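Local coordinates for protein tricorn protease (Thermoplasma acidophilum, PDB 1K32) that probably cleaves peptides as a serine protease, using beta-propeller and PDZ domains alongside its peptidase domain in a hexameric assembly that takes part in protein degradation, at residues Thr245-Arg250 with Arg693-Leu698; Pro335-Tyr340 with Phe660-Asp665; Glu666-Ala671 with Arg687-Tyr692. All blocks are in the same frame, centred on the assembly; numbering follows the deposited sequence.

Contact 1. Residues Thr245-Arg250 with Arg693-Leu698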
loop_
_atom_site.group_PDB
_atom_site.type_symbol
_atom_site.label_atom_id
_atom_site.label_comp_id
_atom_site.label_asym_id
_atom_site.label_seq_id
_atom_site.Cartn_x
_atom_site.Cartn_y
_atom_site.Cartn_z
ATOM N N THR A 245 8.612 41.264 68.901
ATOM C CA THR A 245 8.482 39.851 69.247
ATOM C C THR A 245 7.428 39.155 68.380
ATOM O O THR A 245 7.355 37.926 68.359
ATOM C CB THR A 245 8.086 39.643 70.730
ATOM O OG1 THR A 245 6.851 40.308 70.985
ATOM C CG2 THR A 245 9.164 40.182 71.665
ATOM N N ASP A 246 6.619 39.931 67.659
ATOM C CA ASP A 246 5.575 39.346 66.813
ATOM C C ASP A 246 6.041 38.871 65.430
ATOM O O ASP A 246 5.936 37.681 65.117
ATOM C CB ASP A 246 4.387 40.309 66.671
ATOM C CG ASP A 246 4.779 41.687 66.155
ATOM O OD1 ASP A 246 3.860 42.518 66.032
ATOM O OD2 ASP A 246 5.970 41.952 65.878
ATOM N N TYR A 247 6.532 39.797 64.606
ATOM C CA TYR A 247 7.037 39.465 63.274
ATOM C C TYR A 247 8.317 40.241 63.008
ATOM O O TYR A 247 8.513 41.325 63.551
ATOM C CB TYR A 247 6.011 39.795 62.186
ATOM C CG TYR A 247 4.648 39.171 62.396
ATOM C CD1 TYR A 247 3.634 39.859 63.065
ATOM C CD2 TYR A 247 4.363 37.895 61.912
ATOM C CE1 TYR A 247 2.358 39.290 63.242
ATOM C CE2 TYR A 247 3.095 37.316 62.085
ATOM C CZ TYR A 247 2.102 38.021 62.746
ATOM O OH TYR A 247 0.848 37.471 62.884
ATOM N N TYR A 248 9.190 39.668 62.185
ATOM C CA TYR A 248 10.459 40.299 61.829
ATOM C C TYR A 248 10.243 41.555 60.988
ATOM O O TYR A 248 9.369 41.584 60.122
ATOM C CB TYR A 248 11.335 39.342 61.013
ATOM C CG TYR A 248 12.130 38.334 61.801
ATOM C CD1 TYR A 248 11.528 37.543 62.776
ATOM C CD2 TYR A 248 13.487 38.150 61.546
ATOM C CE1 TYR A 248 12.265 36.588 63.482
ATOM C CE2 TYR A 248 14.232 37.203 62.237
ATOM C CZ TYR A 248 13.616 36.425 63.206
ATOM O OH TYR A 248 14.363 35.494 63.892
ATOM N N PRO A 249 11.024 42.611 61.252
ATOM C CA PRO A 249 10.909 43.856 60.489
ATOM C C PRO A 249 11.605 43.604 59.142
ATOM O O PRO A 249 12.527 42.786 59.052
ATOM C CB PRO A 249 11.660 44.861 61.361
ATOM C CG PRO A 249 12.783 44.018 61.920
ATOM C CD PRO A 249 12.034 42.741 62.322
ATOM N N ARG A 250 11.167 44.292 58.096
ATOM C CA ARG A 250 11.764 44.081 56.781
ATOM C C ARG A 250 11.779 45.325 55.921
ATOM O O ARG A 250 10.947 46.226 56.077
ATOM C CB ARG A 250 10.965 43.045 55.970
ATOM C CG ARG A 250 10.810 41.668 56.565
ATOM C CD ARG A 250 12.127 40.920 56.612
ATOM N NE ARG A 250 11.935 39.641 57.273
ATOM C CZ ARG A 250 12.914 38.836 57.652
ATOM N NH1 ARG A 250 12.617 37.693 58.253
ATOM N NH2 ARG A 250 14.181 39.178 57.435
ATOM N N ARG A 693 -0.499 31.690 60.355
ATOM C CA ARG A 693 -1.831 31.326 59.897
ATOM C C ARG A 693 -2.722 32.578 59.969
ATOM O O ARG A 693 -3.647 32.730 59.184
ATOM C CB ARG A 693 -2.400 30.200 60.774
ATOM C CG ARG A 693 -3.775 29.699 60.346
ATOM C CD ARG A 693 -4.872 30.379 61.128
ATOM N NE ARG A 693 -6.201 29.904 60.744
ATOM C CZ ARG A 693 -6.891 30.358 59.702
ATOM N NH1 ARG A 693 -8.088 29.860 59.435
ATOM N NH2 ARG A 693 -6.392 31.324 58.938
ATOM N N ASN A 694 -2.428 33.489 60.891
ATOM C CA ASN A 694 -3.239 34.703 61.017
ATOM C C ASN A 694 -3.042 35.697 59.874
ATOM O O ASN A 694 -3.892 36.563 59.631
ATOM C CB ASN A 694 -2.967 35.411 62.349
ATOM C CG ASN A 694 -3.558 34.666 63.539
ATOM O OD1 ASN A 694 -4.536 33.937 63.401
ATOM N ND2 ASN A 694 -2.973 34.859 64.710
ATOM N N LEU A 695 -1.920 35.590 59.176
ATOM C CA LEU A 695 -1.666 36.496 58.058
ATOM C C LEU A 695 -2.286 35.972 56.774
ATOM O O LEU A 695 -2.433 36.706 55.806
ATOM C CB LEU A 695 -0.171 36.661 57.832
ATOM C CG LEU A 695 0.633 37.256 58.980
ATOM C CD1 LEU A 695 2.099 37.290 58.562
ATOM C CD2 LEU A 695 0.102 38.663 59.326
ATOM N N VAL A 696 -2.638 34.693 56.764
ATOM C CA VAL A 696 -3.216 34.093 55.572
ATOM C C VAL A 696 -4.449 34.826 55.041
ATOM O O VAL A 696 -4.547 35.072 53.840
ATOM C CB VAL A 696 -3.548 32.620 55.817
ATOM C CG1 VAL A 696 -4.246 32.021 54.598
ATOM C CG2 VAL A 696 -2.253 31.857 56.107
ATOM N N PRO A 697 -5.406 35.182 55.922
ATOM C CA PRO A 697 -6.592 35.890 55.411
ATOM C C PRO A 697 -6.306 37.283 54.821
ATOM O O PRO A 697 -7.128 37.834 54.089
ATOM C CB PRO A 697 -7.536 35.921 56.621
ATOM C CG PRO A 697 -6.601 35.821 57.804
ATOM C CD PRO A 697 -5.563 34.833 57.347
ATOM N N LEU A 698 -5.139 37.844 55.125
ATOM C CA LEU A 698 -4.769 39.156 54.585
ATOM C C LEU A 698 -4.264 39.007 53.140
ATOM O O LEU A 698 -4.211 39.975 52.396
ATOM C CB LEU A 698 -3.655 39.808 55.411
ATOM C CG LEU A 698 -3.755 39.907 56.933
ATOM C CD1 LEU A 698 -2.592 40.739 57.454
ATOM C CD2 LEU A 698 -5.062 40.547 57.342
#
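Tyr247 and Leu695 join the six-bladed beta-propeller to the helical C1 domain. Tyr247 lies in the loop that leads into strand 249-254 of a propeller blade. Leu695 lies between helices 678-693 and 702-714, where a short 3-10 turn covers 696-698. The two side chains run past each other in opposite directions, so the leucine branches spread along one side of the phenol. The packing is tight here. Leu695 CD1 sits 3.7 Å from Tyr247 CE2, and Leu695 CG follows, 4.0 Å from Tyr247 CE2. Leu695 CD1 meets the ring obliquely. In Tyr247, CG is anti to the carbonyl carbon (chi1 -54°), which sends the ring across the gap between the backbones. Its hydroxyl is tied to the backbone O of Lys691, just before 693-698, and this bond fixes the outer end of the ring. On the backbone side, Tyr247 N donates to Asp246 OD2 over 2.6 Å, from above the carboxylate plane. Asp246 OD1 also has a salt bridge to Lys263. The other side of the contact is loose. Asn694 is exposed and comes no nearer than 4.4 Å, from its CB to Tyr247 OH. By contrast Leu695 is buried, and its second methyl, CD2, lies 3.8 Å from Tyr247 OH.

Contact 2. Residues Pro335-Tyr340 with Phe660-Asp665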
loop_
_atom_site.group_PDB
_atom_site.type_symbol
_atom_site.label_atom_id
_atom_site.label_comp_id
_atom_site.label_asym_id
_atom_site.label_seq_id
_atom_site.Cartn_x
_atom_site.Cartn_y
_atom_site.Cartn_z
ATOM N N PRO A 335 -14.222 17.864 49.149
ATOM C CA PRO A 335 -13.444 19.090 49.354
ATOM C C PRO A 335 -11.986 18.932 48.936
ATOM O O PRO A 335 -11.571 17.862 48.486
ATOM C CB PRO A 335 -13.611 19.358 50.851
ATOM C CG PRO A 335 -13.815 17.972 51.423
ATOM C CD PRO A 335 -14.759 17.362 50.429
ATOM N N LEU A 336 -11.213 19.998 49.112
ATOM C CA LEU A 336 -9.809 20.027 48.725
ATOM C C LEU A 336 -8.821 18.940 49.091
ATOM O O LEU A 336 -8.827 18.345 50.172
ATOM C CB LEU A 336 -9.175 21.370 49.083
ATOM C CG LEU A 336 -9.148 22.318 47.880
ATOM C CD1 LEU A 336 -8.380 23.578 48.234
ATOM C CD2 LEU A 336 -8.496 21.615 46.698
ATOM N N ARG A 337 -7.954 18.747 48.108
ATOM C CA ARG A 337 -6.857 17.805 48.041
ATOM C C ARG A 337 -7.127 16.327 47.905
ATOM O O ARG A 337 -6.854 15.517 48.790
ATOM C CB ARG A 337 -5.812 18.080 49.121
ATOM C CG ARG A 337 -4.532 18.690 48.502
ATOM C CD ARG A 337 -3.655 17.601 47.905
ATOM N NE ARG A 337 -2.989 17.912 46.638
ATOM C CZ ARG A 337 -1.781 18.458 46.514
ATOM N NH1 ARG A 337 -1.277 18.674 45.301
ATOM N NH2 ARG A 337 -1.076 18.802 47.591
ATOM N N ILE A 338 -7.679 15.997 46.746
ATOM C CA ILE A 338 -7.890 14.622 46.375
ATOM C C ILE A 338 -6.492 14.403 45.789
ATOM O O ILE A 338 -6.063 15.150 44.907
ATOM C CB ILE A 338 -8.982 14.498 45.285
ATOM C CG1 ILE A 338 -10.364 14.724 45.915
ATOM C CG2 ILE A 338 -8.910 13.144 44.609
ATOM C CD1 ILE A 338 -11.532 14.516 44.952
ATOM N N ARG A 339 -5.759 13.425 46.306
ATOM C CA ARG A 339 -4.405 13.174 45.831
ATOM C C ARG A 339 -4.315 12.146 44.708
ATOM O O ARG A 339 -3.520 12.307 43.784
ATOM C CB ARG A 339 -3.507 12.727 46.994
ATOM C CG ARG A 339 -3.301 13.772 48.087
ATOM C CD ARG A 339 -2.280 13.290 49.117
ATOM N NE ARG A 339 -2.185 14.180 50.272
ATOM C CZ ARG A 339 -1.727 15.429 50.236
ATOM N NH1 ARG A 339 -1.688 16.149 51.354
ATOM N NH2 ARG A 339 -1.304 15.961 49.092
ATOM N N TYR A 340 -5.102 11.078 44.805
ATOM C CA TYR A 340 -5.098 10.034 43.781
ATOM C C TYR A 340 -6.513 9.526 43.551
ATOM O O TYR A 340 -7.383 9.649 44.420
ATOM C CB TYR A 340 -4.201 8.848 44.182
ATOM C CG TYR A 340 -2.803 9.232 44.613
ATOM C CD1 TYR A 340 -2.509 9.451 45.957
ATOM C CD2 TYR A 340 -1.783 9.419 43.674
ATOM C CE1 TYR A 340 -1.241 9.846 46.359
ATOM C CE2 TYR A 340 -0.513 9.817 44.070
ATOM C CZ TYR A 340 -0.253 10.027 45.414
ATOM O OH TYR A 340 0.992 10.417 45.826
ATOM N N PHE A 660 -5.753 29.177 49.656
ATOM C CA PHE A 660 -4.651 29.743 50.444
ATOM C C PHE A 660 -4.544 29.130 51.833
ATOM O O PHE A 660 -3.440 28.962 52.365
ATOM C CB PHE A 660 -4.798 31.267 50.572
ATOM C CG PHE A 660 -4.397 32.036 49.323
ATOM C CD1 PHE A 660 -4.087 31.371 48.139
ATOM C CD2 PHE A 660 -4.311 33.430 49.350
ATOM C CE1 PHE A 660 -3.688 32.091 46.984
ATOM C CE2 PHE A 660 -3.917 34.158 48.210
ATOM C CZ PHE A 660 -3.604 33.485 47.021
ATOM N N LEU A 661 -5.688 28.819 52.432
ATOM C CA LEU A 661 -5.692 28.209 53.752
ATOM C C LEU A 661 -5.170 26.787 53.623
ATOM O O LEU A 661 -4.329 26.360 54.402
ATOM C CB LEU A 661 -7.108 28.186 54.337
ATOM C CG LEU A 661 -7.227 28.485 55.835
ATOM C CD1 LEU A 661 -8.616 28.043 56.308
ATOM C CD2 LEU A 661 -6.133 27.760 56.637
ATOM N N GLN A 662 -5.658 26.053 52.624
ATOM C CA GLN A 662 -5.214 24.669 52.417
ATOM C C GLN A 662 -3.718 24.589 52.110
ATOM O O GLN A 662 -3.039 23.658 52.565
ATOM C CB GLN A 662 -6.011 24.014 51.287
ATOM C CG GLN A 662 -5.771 22.501 51.096
ATOM C CD GLN A 662 -4.500 22.176 50.312
ATOM O OE1 GLN A 662 -4.008 22.999 49.527
ATOM N NE2 GLN A 662 -3.969 20.962 50.512
ATOM N N MET A 663 -3.206 25.576 51.368
ATOM C CA MET A 663 -1.786 25.609 50.988
ATOM C C MET A 663 -0.860 25.980 52.147
ATOM O O MET A 663 0.210 25.405 52.294
ATOM C CB MET A 663 -1.577 26.575 49.813
ATOM C CG MET A 663 -2.195 26.080 48.519
ATOM S SD MET A 663 -2.433 27.365 47.253
ATOM C CE MET A 663 -0.784 27.413 46.506
ATOM N N TYR A 664 -1.262 26.951 52.961
ATOM C CA TYR A 664 -0.443 27.325 54.110
ATOM C C TYR A 664 -0.375 26.109 55.035
ATOM O O TYR A 664 0.701 25.717 55.486
ATOM C CB TYR A 664 -1.067 28.502 54.863
ATOM C CG TYR A 664 -0.399 28.744 56.193
ATOM C CD1 TYR A 664 0.863 29.341 56.257
ATOM C CD2 TYR A 664 -0.979 28.270 57.386
ATOM C CE1 TYR A 664 1.547 29.460 57.475
ATOM C CE2 TYR A 664 -0.302 28.378 58.608
ATOM C CZ TYR A 664 0.961 28.972 58.644
ATOM O OH TYR A 664 1.655 29.060 59.827
ATOM N N ASP A 665 -1.532 25.515 55.318
ATOM C CA ASP A 665 -1.583 24.333 56.172
ATOM C C ASP A 665 -0.649 23.228 55.642
ATOM O O ASP A 665 0.143 22.671 56.399
ATOM C CB ASP A 665 -3.020 23.813 56.277
ATOM C CG ASP A 665 -3.838 24.553 57.324
ATOM O OD1 ASP A 665 -5.054 24.299 57.387
ATOM O OD2 ASP A 665 -3.274 25.375 58.087
#
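Arg337 NH2 and Gln662 NE2 both grip OE2 of Glu666, the first through a salt bridge and the second through a hydrogen bond. The contact joins the seven-bladed beta-propeller to the C1 domain. Arg337 stands just before strand 338-343, the first of a four-stranded antiparallel blade. Gln662 lies on helix 656-674. Arg339 adds a second salt bridge, to OE1 of the same carboxylate, so both oxygens of Glu666 face positive charge. Arg337 and Gln662 also touch directly. Their side chains cross at about a right angle, with guanidinium and amide planes 85° apart. The contact is tight, with Gln662 NE2 only 3.1 Å from Arg337 CG and 3.7 Å from Arg337 CB. The glutamine reaches out with CG anti to the backbone N (chi1 -172°), then bends at chi2, which brings the amide nitrogen over to the arginine stem. Ile975, from another loop, packs against both residues. A leucine in place of Gln662 would probably leave Glu666 OE2 without its amide donor and Arg337 CG without the amide nitrogen packed on it. Beside this polar group lies a small apolar patch. Leu336 crosses the stem of the glutamine, again at about a right angle. Its CB is 4.1 Å from Gln662 CG, and its CD1 is 3.9 Å from Gln662 CB.

Contact 3. Residues Glu666-Ala671 with Arg687-Tyr692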
loop_
_atom_site.group_PDB
_atom_site.type_symbol
_atom_site.label_atom_id
_atom_site.label_comp_id
_atom_site.label_asym_id
_atom_site.label_seq_id
_atom_site.Cartn_x
_atom_site.Cartn_y
_atom_site.Cartn_z
ATOM N N GLU A 666 -0.719 22.929 54.348
ATOM C CA GLU A 666 0.150 21.889 53.779
ATOM C C GLU A 666 1.631 22.277 53.834
ATOM O O GLU A 666 2.489 21.433 54.113
ATOM C CB GLU A 666 -0.245 21.565 52.330
ATOM C CG GLU A 666 0.497 20.357 51.772
ATOM C CD GLU A 666 -0.240 19.636 50.647
ATOM O OE1 GLU A 666 -0.041 18.404 50.510
ATOM O OE2 GLU A 666 -1.002 20.291 49.896
ATOM N N ALA A 667 1.930 23.548 53.568
ATOM C CA ALA A 667 3.315 24.032 53.604
ATOM C C ALA A 667 3.858 23.879 55.024
ATOM O O ALA A 667 4.987 23.456 55.228
ATOM C CB ALA A 667 3.375 25.500 53.183
ATOM N N TRP A 668 3.033 24.233 56.000
ATOM C CA TRP A 668 3.396 24.134 57.412
ATOM C C TRP A 668 3.603 22.653 57.792
ATOM O O TRP A 668 4.586 22.308 58.442
ATOM C CB TRP A 668 2.275 24.768 58.253
ATOM C CG TRP A 668 2.410 24.592 59.731
ATOM C CD1 TRP A 668 3.113 25.378 60.589
ATOM C CD2 TRP A 668 1.849 23.537 60.514
ATOM N NE1 TRP A 668 3.032 24.877 61.872
ATOM C CE2 TRP A 668 2.259 23.746 61.852
ATOM C CE3 TRP A 668 1.036 22.431 60.216
ATOM C CZ2 TRP A 668 1.884 22.888 62.893
ATOM C CZ3 TRP A 668 0.665 21.578 61.249
ATOM C CH2 TRP A 668 1.091 21.813 62.575
ATOM N N LYS A 669 2.683 21.792 57.360
ATOM C CA LYS A 669 2.739 20.352 57.639
ATOM C C LYS A 669 3.945 19.675 56.979
ATOM O O LYS A 669 4.574 18.806 57.579
ATOM C CB LYS A 669 1.433 19.680 57.180
ATOM C CG LYS A 669 1.419 18.154 57.255
ATOM C CD LYS A 669 -0.018 17.624 57.186
ATOM C CE LYS A 669 -0.067 16.102 57.175
ATOM N NZ LYS A 669 0.749 15.509 58.266
ATOM N N LEU A 670 4.267 20.078 55.751
ATOM C CA LEU A 670 5.420 19.522 55.048
ATOM C C LEU A 670 6.698 19.949 55.771
ATOM O O LEU A 670 7.580 19.144 56.016
ATOM C CB LEU A 670 5.458 20.006 53.587
ATOM C CG LEU A 670 4.517 19.324 52.578
ATOM C CD1 LEU A 670 4.376 20.180 51.316
ATOM C CD2 LEU A 670 5.065 17.944 52.226
ATOM N N ALA A 671 6.788 21.221 56.122
ATOM C CA ALA A 671 7.957 21.728 56.820
ATOM C C ALA A 671 8.203 20.923 58.095
ATOM O O ALA A 671 9.335 20.563 58.396
ATOM C CB ALA A 671 7.765 23.197 57.157
ATOM N N ARG A 687 4.975 26.276 67.634
ATOM C CA ARG A 687 5.284 27.628 68.058
ATOM C C ARG A 687 5.004 28.666 66.960
ATOM O O ARG A 687 4.644 29.810 67.245
ATOM C CB ARG A 687 6.757 27.677 68.450
ATOM C CG ARG A 687 7.219 28.930 69.138
ATOM C CD ARG A 687 8.723 28.841 69.344
ATOM N NE ARG A 687 9.447 29.138 68.110
ATOM C CZ ARG A 687 10.587 28.561 67.742
ATOM N NH1 ARG A 687 11.162 28.914 66.605
ATOM N NH2 ARG A 687 11.141 27.620 68.492
ATOM N N ILE A 688 5.143 28.265 65.703
ATOM C CA ILE A 688 4.952 29.211 64.609
ATOM C C ILE A 688 3.623 29.150 63.864
ATOM O O ILE A 688 3.289 30.090 63.138
ATOM C CB ILE A 688 6.083 29.066 63.543
ATOM C CG1 ILE A 688 5.961 27.723 62.821
ATOM C CG2 ILE A 688 7.446 29.165 64.205
ATOM C CD1 ILE A 688 6.944 27.553 61.672
ATOM N N TYR A 689 2.872 28.064 64.035
ATOM C CA TYR A 689 1.620 27.908 63.315
ATOM C C TYR A 689 0.629 29.066 63.295
ATOM O O TYR A 689 0.282 29.559 62.215
ATOM C CB TYR A 689 0.868 26.651 63.773
ATOM C CG TYR A 689 -0.412 26.433 62.986
ATOM C CD1 TYR A 689 -1.636 26.918 63.448
ATOM C CD2 TYR A 689 -0.380 25.827 61.731
ATOM C CE1 TYR A 689 -2.797 26.815 62.673
ATOM C CE2 TYR A 689 -1.528 25.716 60.952
ATOM C CZ TYR A 689 -2.731 26.215 61.430
ATOM O OH TYR A 689 -3.858 26.124 60.655
ATOM N N GLU A 690 0.164 29.499 64.469
ATOM C CA GLU A 690 -0.854 30.559 64.530
ATOM C C GLU A 690 -0.397 31.899 63.972
ATOM O O GLU A 690 -1.083 32.523 63.178
ATOM C CB GLU A 690 -1.347 30.764 65.971
ATOM C CG GLU A 690 -2.494 31.768 66.063
ATOM C CD GLU A 690 -2.818 32.191 67.482
ATOM O OE1 GLU A 690 -3.695 33.070 67.653
ATOM O OE2 GLU A 690 -2.199 31.650 68.425
ATOM N N LYS A 691 0.764 32.339 64.424
ATOM C CA LYS A 691 1.349 33.600 63.995
ATOM C C LYS A 691 1.253 33.801 62.478
ATOM O O LYS A 691 0.814 34.849 62.007
ATOM C CB LYS A 691 2.796 33.618 64.490
ATOM C CG LYS A 691 3.784 34.462 63.756
ATOM C CD LYS A 691 5.141 34.358 64.460
ATOM C CE LYS A 691 5.023 34.838 65.921
ATOM N NZ LYS A 691 6.320 35.013 66.609
ATOM N N TYR A 692 1.643 32.800 61.704
ATOM C CA TYR A 692 1.572 32.950 60.260
ATOM C C TYR A 692 0.210 32.592 59.686
ATOM O O TYR A 692 -0.203 33.142 58.666
ATOM C CB TYR A 692 2.695 32.155 59.604
ATOM C CG TYR A 692 4.029 32.726 60.022
ATOM C CD1 TYR A 692 4.814 32.094 60.985
ATOM C CD2 TYR A 692 4.463 33.947 59.508
ATOM C CE1 TYR A 692 5.998 32.666 61.419
ATOM C CE2 TYR A 692 5.635 34.528 59.934
ATOM C CZ TYR A 692 6.403 33.891 60.886
ATOM O OH TYR A 692 7.568 34.482 61.309
#
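Trp668 and Tyr689 bring their CA atoms to 7.2 Å, where helices 656-674 and 678-693 come together and the second helix is kinked at Glu690 and Lys691. Both side chains extend with CG anti to the backbone N (chi1 173° for Trp668), which turns each toward the other helix. They cross at about a right angle. Tyr689 CD2 sits 3.3 Å above the indole plane, over its centre, and is 3.4 Å from Trp668 CE2. This is a T-shaped (edge-to-face) stack. The tyrosine edge points at the indole face, with the planes at 75° and the centroid of the five-membered ring 4.7 Å from that of the phenol. The stack packs two successive helices of the C1 domain against each other. Trp668 NE1 donates to the backbone O of Ser685, one turn before Tyr689, so the indole is held at its polar edge as well as over its face. Ile688 reaches that edge too, near the ring plane, with CG1 4.2 Å from Trp668 NE1. Tyr689 CB also lies close, 3.4 Å from Trp668 NE1. At the far end of the phenol, Tyr689 OH is hydrogen-bonded to Asp665 OD2, while Arg356 makes a cation-pi contact with the ring.

In the fold
Contact 3 is the buried one, a join between two helices within the C1 domain. Contacts 1 and 2 are partly buried and tie that domain to different propellers, six-bladed in contact 1 and seven-bladed in contact 2. Their chemistry differs accordingly: contact 3 is aromatic, contact 2 is a van der Waals meeting beside charges gathered at Glu666, and contact 1 is mostly apolar. Contacts 2 and 3 share helix 656-674, where the adjacent acids Asp665 and Glu666 serve both contacts. Contact 1 is coupled to contact 3 through Lys691, and to contact 2 by Val696 packing on Tyr664. Along the chain, contact 1 encloses the other two.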